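Local coordinates for probable dipeptidase (Pseudomonas aeruginosa, PDB 3B40), which probably acts as a metal-dependent dipeptidase of the membrane dipeptidase (M19) family, whose members are built on a TIM-barrel scaffold, at residues 88-91 against 92-96; 151-155 against 156-160; 33-37 against 38-42; 99-102 against 103-107. The protein carries 11 engineered substitutions. All coordinates share one frame; numbering follows the deposited sequence.

Contact 1: residues 88-91 against 92-96; sequences VDEA and RHQQE. With CA (calcium ion), chain F.
A calcium site sits on the first turns of helix 87-108, where D89 and H93, four residues apart, turn their side chains to the same flank and close on one ion. The arrangement is an i to i+4 Asp-His chelate. D89 is bidentate, with OD1 and OD2 each 2.6 Å from the calcium, and H93 adds NE2 at 2.6 Å. The two flat groups do not stack: carboxylate and imidazole planes stand 76° apart, and D89 OD2 comes within 3.1 Å of H93 CE1. D89 CG lies opposite its own backbone N (chi1 -172°) and H93 CG beside its N (chi1 -66°), and the two torsions together bring carboxylate and ring to the same ion. The backbone braces the pair, since H93 N donates to D89 O at 3.0 Å and that same oxygen lies over one face of the imidazole. E90 holds its carboxylate near the ring edge but not in bonding contact. On the other flank, V88 CG1 covers one face of the R92 guanidinium, while R92 NE makes a weak hydrogen bond to P142 O. Q94 turns its amide away from the metal, and its OE1 accepts from W70 N. D89 OD1 lies near the plane of the R92 guanidinium, at its edge, 4.1 Å from NH1, too far for a salt bridge though the opposite charges may still attract.

Contact 2: residues 151-155 against 156-160; sequences DKWAA and RGVRM
R156 lays its guanidinium over one face of the W153 indole, the planes only 23° apart and their centres 4.4 Å from each other. The overlap is off-centre: NH1 does the closest touching, 3.4 Å from W153 CH2, and the group sits over the six-membered ring as a cation-pi pair. A bend at chi3 (75°) folds the arginine back onto the indole, and its NH1 also forms a salt bridge with E96. V158 meets the base of the tryptophan instead, its CG2 packing on W153 CB. The chain turns between R156 and V158 in the Schellman motif that ends helix 148-155, just before strand 160-162 of the barrel, which brings V158 back against W153. G157 takes the positive phi (124°), V158 N reaches back to W153 O at 3.1 Å, and G157 N bonds to A154 O at 3.0 Å. That last donor stands well above the carbonyl plane, and A154 O takes a second one nearer the plane: R159 NH1, 2.8 Å away. The R159 guanidinium comes edge-on, with A154 O in its plane, and the same NH1 also gives a hydrogen bond to V158 O at 2.7 Å. The arginine thus grips two carbonyls at the C-terminal end of the helix, while its NE is taken by Y117 O. A water donates to A155 O and accepts from R159 NH2 at 2.8 Å.

Contact 3: residues 33-37 against 38-42; sequences LDFGT and TGNEV. Engineered in segment 33-37: L33 (natural residue Pro). Engineered in segment 38-42: T38 (natural residue Glu), V42 (natural residue Phe).
G36 N donates to N40 O at 2.7 Å, the shortest hydrogen bond between the two halves of this loop. It is joined by N40 N to T37 O at 2.8 Å, so that G36 and T37 together face N40 as a G1 beta bulge. Two type II turns run in succession here, D34 to T37 and T37 to N40, and each puts a glycine with positive phi, G36 and then G39, at its third position. The first turn is doubly tied: D34 O accepts from T37 N and, at 2.6 Å, from T37 OG1. The threonine hydroxyl lies in the carbonyl plane, on a lone pair, and chi1 of 64° tucks it between its own N and carbonyl carbon to get there. N40 also works through its side chain. Its ND2 reaches D34 OD1 at 2.9 Å, and although the oxygen lies close to the amide plane, the amide approaches it from well above the carboxylate plane. E41 curls back, its OE2 receiving a weak bond from G39 N. Under the turn, V42 CG1 sits over the face of the F35 ring, 3.9 Å from its centroid and 16° off the normal, as a CH-pi contact. V42 is an engineered residue, as are T38 at the tip and L33. The loop connects strand 25-29 to helix 52-58: V42 shares a backbone hydrogen bond with L52, while F35 rests on I101 and M105 of helix 87-108 and L33 on I97 and R98.

Contact 4: residues 99-102 against 103-107; sequences YKIL and TGMVR
Chi1 of -175° carries the Y99 ring forward along the helix toward T103, whose own chi1 of 56° turns CG2 onto that ring and OG1 back toward the previous turn's carbonyls. Both residues belong to helix 87-108, a long outer helix of the TIM barrel, and form an i to i+4 CH-pi pair. The methyl lies over one face, 4.0 Å from the ring centroid and 22° off the normal, displaced toward the hydroxyl end so that T103 CG2 is 3.7 Å from Y99 CZ. Y99 O receives T103 N at 3.1 Å along a nearly straight bond, and T103 OG1 lies 3.0 Å from the same oxygen. Toward the barrel, L102 packs on L65 and I67 of strand 62-68. M105 reaches I133 of strand 131-138, its sulfur touching both I101 CG2 and L102 CD2, each 4.2 Å from SD. G104 N closes the regular bond to K100 O, and R107 folds its guanidinium back over G104 CA. Its NH1, at 3.0 Å, holds a water that in turn donates to K100 O at 2.7 Å.

Contacts 1 and 4 follow one another along helix 87-108, their centres about 17 Å apart, and the other two pack against it. Contact 2 joins both: R156 NH1 meets E96 OE2 of contact 1 at 3.1 Å, and R156 NH2 lies 3.2 Å from Y99 CD2 of contact 4. Contact 3 packs mainly on contact 4, F35 CE2 lying 3.8 Å from M105 SD, and reaches contact 1 where L33 CD2 meets Q94 O. Contacts 2 and 3 do not touch, their nearest atoms being about 11 Å apart. The calcium belongs to contact 1; the nearest side-chain atoms of W153 and K100 lie about 11 and 12 Å from that ion.

Contact 1: residues 88-91 against 92-96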
loop_
_atom_site.group_PDB
_atom_site.type_symbol
_atom_site.label_atom_id
_atom_site.label_comp_id
_atom_site.label_asym_id
_atom_site.label_seq_id
_atom_site.Cartn_x
_atom_site.Cartn_y
_atom_site.Cartn_z
ATOM N N VAL A 88 -18.248 -10.866 -5.827
ATOM C CA VAL A 88 -16.979 -11.292 -6.434
ATOM C C VAL A 88 -16.881 -10.794 -7.872
ATOM O O VAL A 88 -15.829 -10.308 -8.289
ATOM C CB VAL A 88 -16.751 -12.832 -6.377
ATOM C CG1 VAL A 88 -15.342 -13.189 -6.876
ATOM C CG2 VAL A 88 -16.942 -13.358 -4.949
ATOM N N ASP A 89 -17.972 -10.905 -8.627
ATOM C CA ASP A 89 -17.957 -10.461 -10.015
ATOM C C ASP A 89 -17.833 -8.942 -10.108
ATOM O O ASP A 89 -17.188 -8.419 -11.014
ATOM C CB ASP A 89 -19.188 -10.942 -10.780
ATOM C CG ASP A 89 -19.076 -10.660 -12.267
ATOM O OD1 ASP A 89 -18.159 -11.236 -12.926
ATOM O OD2 ASP A 89 -19.885 -9.840 -12.771
ATOM N N GLU A 90 -18.442 -8.239 -9.167
ATOM C CA GLU A 90 -18.296 -6.782 -9.102
ATOM C C GLU A 90 -16.844 -6.377 -8.865
ATOM O O GLU A 90 -16.334 -5.460 -9.503
ATOM C CB GLU A 90 -19.167 -6.193 -8.000
ATOM C CG GLU A 90 -19.345 -4.686 -8.146
ATOM C CD GLU A 90 -20.118 -4.321 -9.415
ATOM O OE1 GLU A 90 -21.098 -5.038 -9.730
ATOM O OE2 GLU A 90 -19.736 -3.340 -10.103
ATOM N N ALA A 91 -16.192 -7.071 -7.932
ATOM C CA ALA A 91 -14.793 -6.848 -7.613
ATOM C C ALA A 91 -13.933 -7.076 -8.862
ATOM O O ALA A 91 -12.964 -6.354 -9.081
ATOM C CB ALA A 91 -14.356 -7.746 -6.434
ATOM N N ARG A 92 -14.327 -8.039 -9.701
ATOM C CA ARG A 92 -13.667 -8.289 -11.006
ATOM C C ARG A 92 -13.852 -7.141 -12.004
ATOM O O ARG A 92 -12.934 -6.781 -12.741
ATOM C CB ARG A 92 -14.166 -9.576 -11.634
ATOM C CG ARG A 92 -13.732 -10.839 -10.918
ATOM C CD ARG A 92 -14.006 -12.092 -11.786
ATOM N NE ARG A 92 -13.723 -13.283 -10.991
ATOM C CZ ARG A 92 -14.638 -14.159 -10.578
ATOM N NH1 ARG A 92 -15.920 -14.028 -10.941
ATOM N NH2 ARG A 92 -14.252 -15.188 -9.835
ATOM N N HIS A 93 -15.046 -6.564 -12.020
ATOM C CA HIS A 93 -15.292 -5.338 -12.782
ATOM C C HIS A 93 -14.417 -4.158 -12.327
ATOM O O HIS A 93 -13.934 -3.414 -13.155
ATOM C CB HIS A 93 -16.764 -4.961 -12.703
ATOM C CG HIS A 93 -17.672 -5.940 -13.382
ATOM N ND1 HIS A 93 -19.038 -5.947 -13.188
ATOM C CD2 HIS A 93 -17.407 -6.954 -14.241
ATOM C CE1 HIS A 93 -19.575 -6.918 -13.903
ATOM N NE2 HIS A 93 -18.607 -7.547 -14.549
ATOM N N GLN A 94 -14.209 -4.014 -11.023
ATOM C CA GLN A 94 -13.306 -2.994 -10.457
ATOM C C GLN A 94 -11.862 -3.207 -10.981
ATOM O O GLN A 94 -11.182 -2.235 -11.338
ATOM C CB GLN A 94 -13.325 -3.014 -8.919
ATOM C CG GLN A 94 -14.684 -2.704 -8.256
ATOM C CD GLN A 94 -14.832 -3.240 -6.813
ATOM O OE1 GLN A 94 -13.859 -3.358 -6.057
ATOM N NE2 GLN A 94 -16.075 -3.562 -6.432
ATOM N N GLN A 95 -11.415 -4.471 -11.060
ATOM C CA GLN A 95 -10.073 -4.799 -11.587
ATOM C C GLN A 95 -9.986 -4.458 -13.063
ATOM O O GLN A 95 -8.997 -3.880 -13.514
ATOM C CB GLN A 95 -9.729 -6.279 -11.447
ATOM C CG GLN A 95 -9.646 -6.860 -10.044
ATOM C CD GLN A 95 -9.225 -8.317 -10.108
ATOM O OE1 GLN A 95 -9.896 -9.146 -10.750
ATOM N NE2 GLN A 95 -8.122 -8.646 -9.448
ATOM N N GLU A 96 -11.014 -4.830 -13.819
ATOM C CA GLU A 96 -10.988 -4.586 -15.257
ATOM C C GLU A 96 -10.972 -3.077 -15.585
ATOM O O GLU A 96 -10.278 -2.661 -16.487
ATOM C CB GLU A 96 -12.147 -5.282 -15.951
ATOM C CG GLU A 96 -12.022 -6.814 -16.000
ATOM C CD GLU A 96 -10.842 -7.316 -16.854
ATOM O OE1 GLU A 96 -10.584 -6.762 -17.949
ATOM O OE2 GLU A 96 -10.181 -8.283 -16.427
HETATM CA CA CA F . -18.854 -10.091 -15.173
#

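Contact 2: residues 151-155 against 156-160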
loop_
_atom_site.group_PDB
_atom_site.type_symbol
_atom_site.label_atom_id
_atom_site.label_comp_id
_atom_site.label_asym_id
_atom_site.label_seq_id
_atom_site.Cartn_x
_atom_site.Cartn_y
_atom_site.Cartn_z
ATOM N N ASP A 151 -1.417 -16.424 -13.832
ATOM C CA ASP A 151 -0.764 -16.523 -15.133
ATOM C C ASP A 151 -1.335 -15.516 -16.128
ATOM O O ASP A 151 -0.596 -14.839 -16.843
ATOM C CB ASP A 151 -0.900 -17.955 -15.688
ATOM C CG ASP A 151 -0.345 -19.007 -14.737
ATOM O OD1 ASP A 151 0.735 -19.564 -15.044
ATOM O OD2 ASP A 151 -0.965 -19.268 -13.677
ATOM N N LYS A 152 -2.659 -15.414 -16.149
ATOM C CA LYS A 152 -3.358 -14.509 -17.043
ATOM C C LYS A 152 -3.067 -13.022 -16.725
ATOM O O LYS A 152 -2.802 -12.234 -17.636
ATOM C CB LYS A 152 -4.859 -14.804 -17.010
ATOM C CG LYS A 152 -5.243 -16.206 -17.553
ATOM C CD LYS A 152 -6.764 -16.479 -17.391
ATOM C CE LYS A 152 -7.219 -17.764 -18.075
ATOM N NZ LYS A 152 -6.609 -19.003 -17.478
ATOM N N TRP A 153 -3.079 -12.648 -15.444
ATOM C CA TRP A 153 -2.748 -11.271 -15.041
ATOM C C TRP A 153 -1.273 -10.896 -15.248
ATOM O O TRP A 153 -0.970 -9.793 -15.709
ATOM C CB TRP A 153 -3.229 -10.982 -13.622
ATOM C CG TRP A 153 -4.745 -10.653 -13.519
ATOM C CD1 TRP A 153 -5.712 -11.418 -12.922
ATOM C CD2 TRP A 153 -5.413 -9.455 -13.981
ATOM N NE1 TRP A 153 -6.941 -10.794 -13.015
ATOM C CE2 TRP A 153 -6.785 -9.584 -13.647
ATOM C CE3 TRP A 153 -4.983 -8.298 -14.654
ATOM C CZ2 TRP A 153 -7.742 -8.604 -13.984
ATOM C CZ3 TRP A 153 -5.927 -7.309 -14.983
ATOM C CH2 TRP A 153 -7.296 -7.470 -14.640
ATOM N N ALA A 154 -0.353 -11.813 -14.924
ATOM C CA ALA A 154 1.070 -11.642 -15.237
ATOM C C ALA A 154 1.276 -11.366 -16.736
ATOM O O ALA A 154 2.037 -10.452 -17.117
ATOM C CB ALA A 154 1.846 -12.898 -14.830
ATOM N N ALA A 155 0.587 -12.140 -17.581
ATOM C CA ALA A 155 0.703 -11.993 -19.043
ATOM C C ALA A 155 0.249 -10.608 -19.514
ATOM O O ALA A 155 0.800 -10.058 -20.457
ATOM C CB ALA A 155 -0.093 -13.092 -19.761
ATOM N N ARG A 156 -0.739 -10.055 -18.831
ATOM C CA ARG A 156 -1.259 -8.719 -19.105
ATOM C C ARG A 156 -0.401 -7.564 -18.524
ATOM O O ARG A 156 -0.661 -6.402 -18.809
ATOM C CB ARG A 156 -2.720 -8.647 -18.631
ATOM C CG ARG A 156 -3.577 -9.690 -19.363
ATOM C CD ARG A 156 -4.981 -9.814 -18.792
ATOM N NE ARG A 156 -5.794 -8.674 -19.194
ATOM C CZ ARG A 156 -6.956 -8.345 -18.648
ATOM N NH1 ARG A 156 -7.456 -9.064 -17.649
ATOM N NH2 ARG A 156 -7.617 -7.285 -19.101
ATOM N N GLY A 157 0.636 -7.872 -17.739
ATOM C CA GLY A 157 1.488 -6.808 -17.203
ATOM C C GLY A 157 1.676 -6.702 -15.702
ATOM O O GLY A 157 2.506 -5.907 -15.224
ATOM N N VAL A 158 0.952 -7.506 -14.931
ATOM C CA VAL A 158 1.099 -7.437 -13.472
ATOM C C VAL A 158 2.500 -7.940 -13.048
ATOM O O VAL A 158 2.957 -8.980 -13.518
ATOM C CB VAL A 158 -0.053 -8.192 -12.738
ATOM C CG1 VAL A 158 0.302 -8.467 -11.253
ATOM C CG2 VAL A 158 -1.340 -7.404 -12.859
ATOM N N ARG A 159 3.183 -7.186 -12.196
ATOM C CA ARG A 159 4.533 -7.554 -11.786
ATOM C C ARG A 159 4.726 -7.710 -10.267
ATOM O O ARG A 159 5.817 -8.098 -9.809
ATOM C CB ARG A 159 5.541 -6.564 -12.390
ATOM C CG ARG A 159 5.729 -6.718 -13.906
ATOM C CD ARG A 159 6.308 -8.070 -14.267
ATOM N NE ARG A 159 6.349 -8.303 -15.711
ATOM C CZ ARG A 159 5.373 -8.827 -16.460
ATOM N NH1 ARG A 159 4.195 -9.181 -15.950
ATOM N NH2 ARG A 159 5.587 -8.976 -17.757
ATOM N N MET A 160 3.656 -7.450 -9.500
ATOM C CA MET A 160 3.665 -7.561 -8.033
ATOM C C MET A 160 2.240 -7.932 -7.644
ATOM O O MET A 160 1.304 -7.412 -8.240
ATOM C CB MET A 160 4.069 -6.209 -7.373
ATOM C CG MET A 160 4.160 -6.213 -5.794
ATOM S SD MET A 160 5.024 -4.836 -4.886
ATOM C CE MET A 160 4.101 -3.383 -5.384
HETATM O O HOH W 1 3.738 -9.379 -19.810
#

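Contact 3: residues 33-37 against 38-42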
loop_
_atom_site.group_PDB
_atom_site.type_symbol
_atom_site.label_atom_id
_atom_site.label_comp_id
_atom_site.label_asym_id
_atom_site.label_seq_id
_atom_site.Cartn_x
_atom_site.Cartn_y
_atom_site.Cartn_z
ATOM N N LEU A 33 -11.485 4.887 -9.539
ATOM C CA LEU A 33 -12.233 4.289 -10.646
ATOM C C LEU A 33 -12.629 5.284 -11.768
ATOM O O LEU A 33 -12.923 4.885 -12.884
ATOM C CB LEU A 33 -13.471 3.555 -10.108
ATOM C CG LEU A 33 -13.076 2.282 -9.362
ATOM C CD1 LEU A 33 -14.174 1.833 -8.374
ATOM C CD2 LEU A 33 -12.740 1.195 -10.383
ATOM N N ASP A 34 -12.640 6.569 -11.458
ATOM C CA ASP A 34 -12.985 7.589 -12.457
ATOM C C ASP A 34 -11.754 8.348 -12.965
ATOM O O ASP A 34 -11.867 9.423 -13.540
ATOM C CB ASP A 34 -14.040 8.557 -11.881
ATOM C CG ASP A 34 -13.492 9.409 -10.736
ATOM O OD1 ASP A 34 -12.345 9.151 -10.295
ATOM O OD2 ASP A 34 -14.211 10.336 -10.274
ATOM N N PHE A 35 -10.570 7.792 -12.729
ATOM C CA PHE A 35 -9.333 8.455 -13.096
ATOM C C PHE A 35 -9.280 8.500 -14.623
ATOM O O PHE A 35 -9.557 7.502 -15.279
ATOM C CB PHE A 35 -8.150 7.645 -12.548
ATOM C CG PHE A 35 -6.829 8.353 -12.613
ATOM C CD1 PHE A 35 -6.698 9.672 -12.177
ATOM C CD2 PHE A 35 -5.701 7.667 -13.040
ATOM C CE1 PHE A 35 -5.462 10.307 -12.216
ATOM C CE2 PHE A 35 -4.465 8.285 -13.072
ATOM C CZ PHE A 35 -4.345 9.617 -12.658
ATOM N N GLY A 36 -8.959 9.668 -15.173
ATOM C CA GLY A 36 -8.949 9.865 -16.610
ATOM C C GLY A 36 -10.273 10.356 -17.187
ATOM O O GLY A 36 -10.402 10.456 -18.403
ATOM N N THR A 37 -11.252 10.653 -16.329
ATOM C CA THR A 37 -12.568 11.141 -16.779
ATOM C C THR A 37 -12.621 12.641 -16.575
ATOM O O THR A 37 -11.713 13.232 -15.962
ATOM C CB THR A 37 -13.759 10.500 -16.016
ATOM O OG1 THR A 37 -13.709 10.861 -14.627
ATOM C CG2 THR A 37 -13.740 9.003 -16.142
ATOM N N THR A 38 -13.681 13.267 -17.094
ATOM C CA THR A 38 -13.889 14.708 -16.925
ATOM C C THR A 38 -13.951 15.037 -15.445
ATOM O O THR A 38 -14.723 14.419 -14.703
ATOM C CB THR A 38 -15.187 15.153 -17.618
ATOM O OG1 THR A 38 -15.147 14.718 -18.980
ATOM C CG2 THR A 38 -15.337 16.669 -17.594
ATOM N N GLY A 39 -13.144 16.008 -15.022
ATOM C CA GLY A 39 -13.051 16.370 -13.609
ATOM C C GLY A 39 -11.859 15.706 -12.939
ATOM O O GLY A 39 -11.400 16.151 -11.883
ATOM N N ASN A 40 -11.343 14.652 -13.569
ATOM C CA ASN A 40 -10.249 13.857 -13.001
ATOM C C ASN A 40 -9.289 13.312 -14.072
ATOM O O ASN A 40 -8.981 12.117 -14.103
ATOM C CB ASN A 40 -10.834 12.722 -12.145
ATOM C CG ASN A 40 -9.806 12.129 -11.157
ATOM O OD1 ASN A 40 -8.782 12.762 -10.847
ATOM N ND2 ASN A 40 -10.087 10.920 -10.658
ATOM N N GLU A 41 -8.811 14.200 -14.944
ATOM C CA GLU A 41 -7.918 13.813 -16.052
ATOM C C GLU A 41 -6.502 13.534 -15.566
ATOM O O GLU A 41 -6.030 14.141 -14.594
ATOM C CB GLU A 41 -7.868 14.901 -17.146
ATOM C CG GLU A 41 -9.227 15.284 -17.769
ATOM C CD GLU A 41 -9.963 16.363 -16.972
ATOM O OE1 GLU A 41 -9.503 16.723 -15.854
ATOM O OE2 GLU A 41 -11.010 16.856 -17.459
ATOM N N VAL A 42 -5.817 12.630 -16.259
ATOM C CA VAL A 42 -4.481 12.209 -15.835
ATOM C C VAL A 42 -3.409 13.259 -16.156
ATOM O O VAL A 42 -2.380 13.330 -15.482
ATOM C CB VAL A 42 -4.087 10.829 -16.421
ATOM C CG1 VAL A 42 -5.264 9.868 -16.376
ATOM C CG2 VAL A 42 -3.577 10.938 -17.798
#

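Contact 4: residues 99-102 against 103-107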
loop_
_atom_site.group_PDB
_atom_site.type_symbol
_atom_site.label_atom_id
_atom_site.label_comp_id
_atom_site.label_asym_id
_atom_site.label_seq_id
_atom_site.Cartn_x
_atom_site.Cartn_y
_atom_site.Cartn_z
ATOM N N TYR A 99 -7.448 -1.780 -14.990
ATOM C CA TYR A 99 -6.621 -2.192 -16.132
ATOM C C TYR A 99 -6.827 -1.309 -17.368
ATOM O O TYR A 99 -5.874 -0.945 -18.051
ATOM C CB TYR A 99 -6.905 -3.663 -16.498
ATOM C CG TYR A 99 -6.000 -4.174 -17.596
ATOM C CD1 TYR A 99 -4.687 -4.548 -17.317
ATOM C CD2 TYR A 99 -6.450 -4.278 -18.911
ATOM C CE1 TYR A 99 -3.846 -5.023 -18.320
ATOM C CE2 TYR A 99 -5.598 -4.744 -19.933
ATOM C CZ TYR A 99 -4.307 -5.104 -19.617
ATOM O OH TYR A 99 -3.461 -5.567 -20.590
ATOM N N LYS A 100 -8.076 -0.984 -17.672
ATOM C CA LYS A 100 -8.360 -0.138 -18.829
ATOM C C LYS A 100 -7.838 1.286 -18.626
ATOM O O LYS A 100 -7.381 1.921 -19.577
ATOM C CB LYS A 100 -9.852 -0.107 -19.132
ATOM C CG LYS A 100 -10.336 -1.268 -20.000
ATOM C CD LYS A 100 -11.869 -1.260 -20.081
ATOM C CE LYS A 100 -12.414 -0.013 -20.825
ATOM N NZ LYS A 100 -12.853 -0.293 -22.226
ATOM N N ILE A 101 -7.904 1.782 -17.390
ATOM C CA ILE A 101 -7.325 3.102 -17.060
ATOM C C ILE A 101 -5.811 3.171 -17.358
ATOM O O ILE A 101 -5.311 4.131 -18.004
ATOM C CB ILE A 101 -7.619 3.505 -15.585
ATOM C CG1 ILE A 101 -9.117 3.783 -15.392
ATOM C CG2 ILE A 101 -6.756 4.754 -15.139
ATOM C CD1 ILE A 101 -9.510 4.103 -13.916
ATOM N N LEU A 102 -5.093 2.148 -16.908
ATOM C CA LEU A 102 -3.630 2.090 -16.998
ATOM C C LEU A 102 -3.134 1.937 -18.421
ATOM O O LEU A 102 -2.264 2.676 -18.868
ATOM C CB LEU A 102 -3.065 0.965 -16.113
ATOM C CG LEU A 102 -3.266 1.132 -14.593
ATOM C CD1 LEU A 102 -2.775 -0.088 -13.840
ATOM C CD2 LEU A 102 -2.515 2.389 -14.114
ATOM N N THR A 103 -3.674 0.974 -19.149
ATOM C CA THR A 103 -3.261 0.809 -20.539
ATOM C C THR A 103 -3.766 1.998 -21.366
ATOM O O THR A 103 -3.162 2.373 -22.383
ATOM C CB THR A 103 -3.769 -0.514 -21.119
ATOM O OG1 THR A 103 -5.182 -0.577 -20.982
ATOM C CG2 THR A 103 -3.152 -1.711 -20.388
ATOM N N GLY A 104 -4.875 2.590 -20.930
ATOM C CA GLY A 104 -5.426 3.745 -21.621
ATOM C C GLY A 104 -4.565 4.995 -21.473
ATOM O O GLY A 104 -4.553 5.827 -22.374
ATOM N N MET A 105 -3.856 5.130 -20.343
ATOM C CA MET A 105 -2.956 6.259 -20.073
ATOM C C MET A 105 -1.781 6.201 -21.031
ATOM O O MET A 105 -1.365 7.222 -21.540
ATOM C CB MET A 105 -2.408 6.265 -18.612
ATOM C CG MET A 105 -3.433 6.548 -17.509
ATOM S SD MET A 105 -2.868 6.250 -15.788
ATOM C CE MET A 105 -1.652 7.546 -15.646
ATOM N N VAL A 106 -1.266 4.998 -21.268
ATOM C CA VAL A 106 -0.165 4.757 -22.205
ATOM C C VAL A 106 -0.631 4.960 -23.650
ATOM O O VAL A 106 0.105 5.519 -24.477
ATOM C CB VAL A 106 0.397 3.319 -22.048
ATOM C CG1 VAL A 106 1.493 3.048 -23.087
ATOM C CG2 VAL A 106 0.929 3.092 -20.627
ATOM N N ARG A 107 -1.850 4.519 -23.949
ATOM C CA ARG A 107 -2.436 4.751 -25.276
ATOM C C ARG A 107 -2.586 6.248 -25.593
ATOM O O ARG A 107 -2.163 6.704 -26.655
ATOM C CB ARG A 107 -3.790 4.063 -25.400
ATOM C CG ARG A 107 -4.375 4.132 -26.821
ATOM C CD ARG A 107 -5.785 3.533 -26.913
ATOM N NE ARG A 107 -6.728 4.219 -26.031
ATOM C CZ ARG A 107 -7.330 3.642 -24.990
ATOM N NH1 ARG A 107 -7.090 2.363 -24.712
ATOM N NH2 ARG A 107 -8.168 4.341 -24.228
HETATM O O HOH W 2 -8.080 1.431 -22.089
HETATM O O HOH W 3 -8.698 4.634 -21.327
#